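Side-chain contact in uncharacterized protein (Bordetella bronchiseptica, PDB 4XG0), which probably acts as a kinase in the breakdown of acid sugars, pairing a sugar-binding N-terminal domain with a nucleotide-binding C-terminal domain: residues Arg296-Trp301 / Ala344-Ala349. Residues are numbered along the deposited sequence; the frame is centred on the assembly and turned at random.
Sequences RNWAAW and ARLVLA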
loop_
_atom_site.group_PDB
_atom_site.type_symbol
_atom_site.label_atom_id
_atom_site.label_comp_id
_atom_site.label_asym_id
_atom_site.label_seq_id
_atom_site.Cartn_x
_atom_site.Cartn_y
_atom_site.Cartn_z
ATOM N N ARG A 296 -3.215 0.611 -37.889
ATOM C CA ARG A 296 -3.843 1.934 -37.792
ATOM C C ARG A 296 -4.778 2.044 -36.599
ATOM O O ARG A 296 -4.846 3.082 -35.940
ATOM C CB ARG A 296 -4.584 2.260 -39.080
ATOM C CG ARG A 296 -3.613 2.521 -40.239
ATOM C CD ARG A 296 -4.313 2.595 -41.566
ATOM N NE ARG A 296 -5.067 1.374 -41.820
ATOM C CZ ARG A 296 -5.681 1.091 -42.963
ATOM N NH1 ARG A 296 -5.619 1.938 -43.983
ATOM N NH2 ARG A 296 -6.342 -0.052 -43.086
ATOM N N ASN A 297 -5.493 0.957 -36.308
ATOM C CA ASN A 297 -6.422 0.938 -35.182
ATOM C C ASN A 297 -5.629 1.004 -33.857
ATOM O O ASN A 297 -5.993 1.720 -32.926
ATOM C CB ASN A 297 -7.280 -0.333 -35.247
ATOM C CG ASN A 297 -8.482 -0.293 -34.311
ATOM O OD1 ASN A 297 -8.370 -0.596 -33.118
ATOM N ND2 ASN A 297 -9.653 0.031 -34.862
ATOM N N TRP A 298 -4.524 0.265 -33.782
ATOM C CA TRP A 298 -3.651 0.300 -32.607
ATOM C C TRP A 298 -3.105 1.708 -32.398
ATOM O O TRP A 298 -3.193 2.256 -31.296
ATOM C CB TRP A 298 -2.468 -0.658 -32.788
ATOM C CG TRP A 298 -1.353 -0.485 -31.772
ATOM C CD1 TRP A 298 -0.085 -0.009 -32.018
ATOM C CD2 TRP A 298 -1.396 -0.793 -30.377
ATOM N NE1 TRP A 298 0.647 0.004 -30.859
ATOM C CE2 TRP A 298 -0.134 -0.483 -29.838
ATOM C CE3 TRP A 298 -2.381 -1.311 -29.523
ATOM C CZ2 TRP A 298 0.170 -0.663 -28.510
ATOM C CZ3 TRP A 298 -2.082 -1.486 -28.212
ATOM C CH2 TRP A 298 -0.811 -1.157 -27.704
ATOM N N ALA A 299 -2.527 2.274 -33.463
ATOM C CA ALA A 299 -1.996 3.638 -33.416
ATOM C C ALA A 299 -3.017 4.648 -32.869
ATOM O O ALA A 299 -2.681 5.493 -32.051
ATOM C CB ALA A 299 -1.508 4.053 -34.787
ATOM N N ALA A 300 -4.265 4.548 -33.304
ATOM C CA ALA A 300 -5.295 5.493 -32.868
ATOM C C ALA A 300 -5.642 5.320 -31.385
ATOM O O ALA A 300 -5.986 6.276 -30.690
ATOM C CB ALA A 300 -6.550 5.342 -33.727
ATOM N N TRP A 301 -5.569 4.097 -30.882
ATOM C CA TRP A 301 -5.934 3.898 -29.490
ATOM C C TRP A 301 -4.808 4.388 -28.602
ATOM O O TRP A 301 -5.051 5.049 -27.594
ATOM C CB TRP A 301 -6.271 2.439 -29.203
ATOM C CG TRP A 301 -6.629 2.192 -27.763
ATOM C CD1 TRP A 301 -7.834 2.428 -27.157
ATOM C CD2 TRP A 301 -5.769 1.657 -26.751
ATOM N NE1 TRP A 301 -7.774 2.070 -25.833
ATOM C CE2 TRP A 301 -6.514 1.600 -25.557
ATOM C CE3 TRP A 301 -4.439 1.228 -26.741
ATOM C CZ2 TRP A 301 -5.974 1.110 -24.364
ATOM C CZ3 TRP A 301 -3.906 0.748 -25.569
ATOM C CH2 TRP A 301 -4.673 0.690 -24.387
ATOM N N ALA A 344 4.254 -4.899 -25.872
ATOM C CA ALA A 344 5.692 -4.587 -25.734
ATOM C C ALA A 344 6.004 -3.239 -26.323
ATOM O O ALA A 344 6.787 -2.458 -25.748
ATOM C CB ALA A 344 6.550 -5.659 -26.400
ATOM N N ARG A 345 5.435 -2.949 -27.488
ATOM C CA ARG A 345 5.653 -1.641 -28.088
ATOM C C ARG A 345 5.233 -0.521 -27.131
ATOM O O ARG A 345 5.922 0.507 -26.996
ATOM C CB ARG A 345 4.946 -1.525 -29.424
ATOM C CG ARG A 345 5.692 -2.161 -30.584
ATOM C CD ARG A 345 4.849 -2.280 -31.855
ATOM N NE ARG A 345 4.215 -1.024 -32.261
ATOM C CZ ARG A 345 3.327 -0.924 -33.249
ATOM N NH1 ARG A 345 2.991 -1.991 -33.921
ATOM N NH2 ARG A 345 2.780 0.249 -33.565
ATOM N N LEU A 346 4.105 -0.717 -26.469
ATOM C CA LEU A 346 3.568 0.291 -25.544
ATOM C C LEU A 346 4.422 0.505 -24.288
ATOM O O LEU A 346 4.681 1.638 -23.858
ATOM C CB LEU A 346 2.168 -0.129 -25.126
ATOM C CG LEU A 346 1.437 0.928 -24.316
ATOM C CD1 LEU A 346 1.549 2.267 -24.938
ATOM C CD2 LEU A 346 -0.017 0.530 -24.258
ATOM N N VAL A 347 4.819 -0.602 -23.670
ATOM C CA VAL A 347 5.729 -0.556 -22.540
ATOM C C VAL A 347 7.023 0.182 -22.874
ATOM O O VAL A 347 7.531 0.978 -22.082
ATOM C CB VAL A 347 6.077 -1.967 -22.081
ATOM C CG1 VAL A 347 7.232 -1.934 -21.120
ATOM C CG2 VAL A 347 4.842 -2.649 -21.467
ATOM N N LEU A 348 7.580 -0.052 -24.044
ATOM C CA LEU A 348 8.848 0.610 -24.347
ATOM C C LEU A 348 8.653 2.071 -24.727
ATOM O O LEU A 348 9.452 2.959 -24.361
ATOM C CB LEU A 348 9.578 -0.143 -25.450
ATOM C CG LEU A 348 10.003 -1.549 -25.050
ATOM C CD1 LEU A 348 10.682 -2.290 -26.222
ATOM C CD2 LEU A 348 10.907 -1.477 -23.833
ATOM N N ALA A 349 7.586 2.350 -25.446
ATOM C CA ALA A 349 7.446 3.702 -25.960
ATOM C C ALA A 349 6.945 4.691 -24.883
ATOM O O ALA A 349 7.436 5.828 -24.796
ATOM C CB ALA A 349 6.543 3.704 -27.191
#
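Trp298 reaches across from helix 295-304 and runs its pyrrole edge against one face of the Arg345 guanidinium, NH2 lying 3.3 Å from CD1. The two flat groups stand 78° apart, and NH2 sits close to the plane of the indole, at its rim; this is not a cation-pi stack. Trp298 NE1 and Arg345 NH2, 3.5 Å apart, are both donors and do not bond. Arg345 is held by a salt bridge from NH1 to Asp295, the first residue of helix 295-304; a bend at chi3 (52°) brings the guanidinium alongside the pyrrole edge. At the benzo end, Trp298 CH2 lies 3.9 Å from Leu346 CD2, with Leu346 CB in the ring plane off CZ2. Leu346 CD2 also comes to the edge of Trp301, 4.1 Å from its CZ3, and so bridges the two indoles. Both tryptophans pack on Leu320 of strand 317-321 and on Trp285, which stacks with Trp301 and meets Trp298 edge-to-face. With the axes of 296-301 and 344-349 12.4 Å apart at closest approach, long side chains span the gap between successive crossover helices, one between parallel strands 283-285 and 317-321, the next leading to 354-358, in an alpha/beta nucleotide-binding domain.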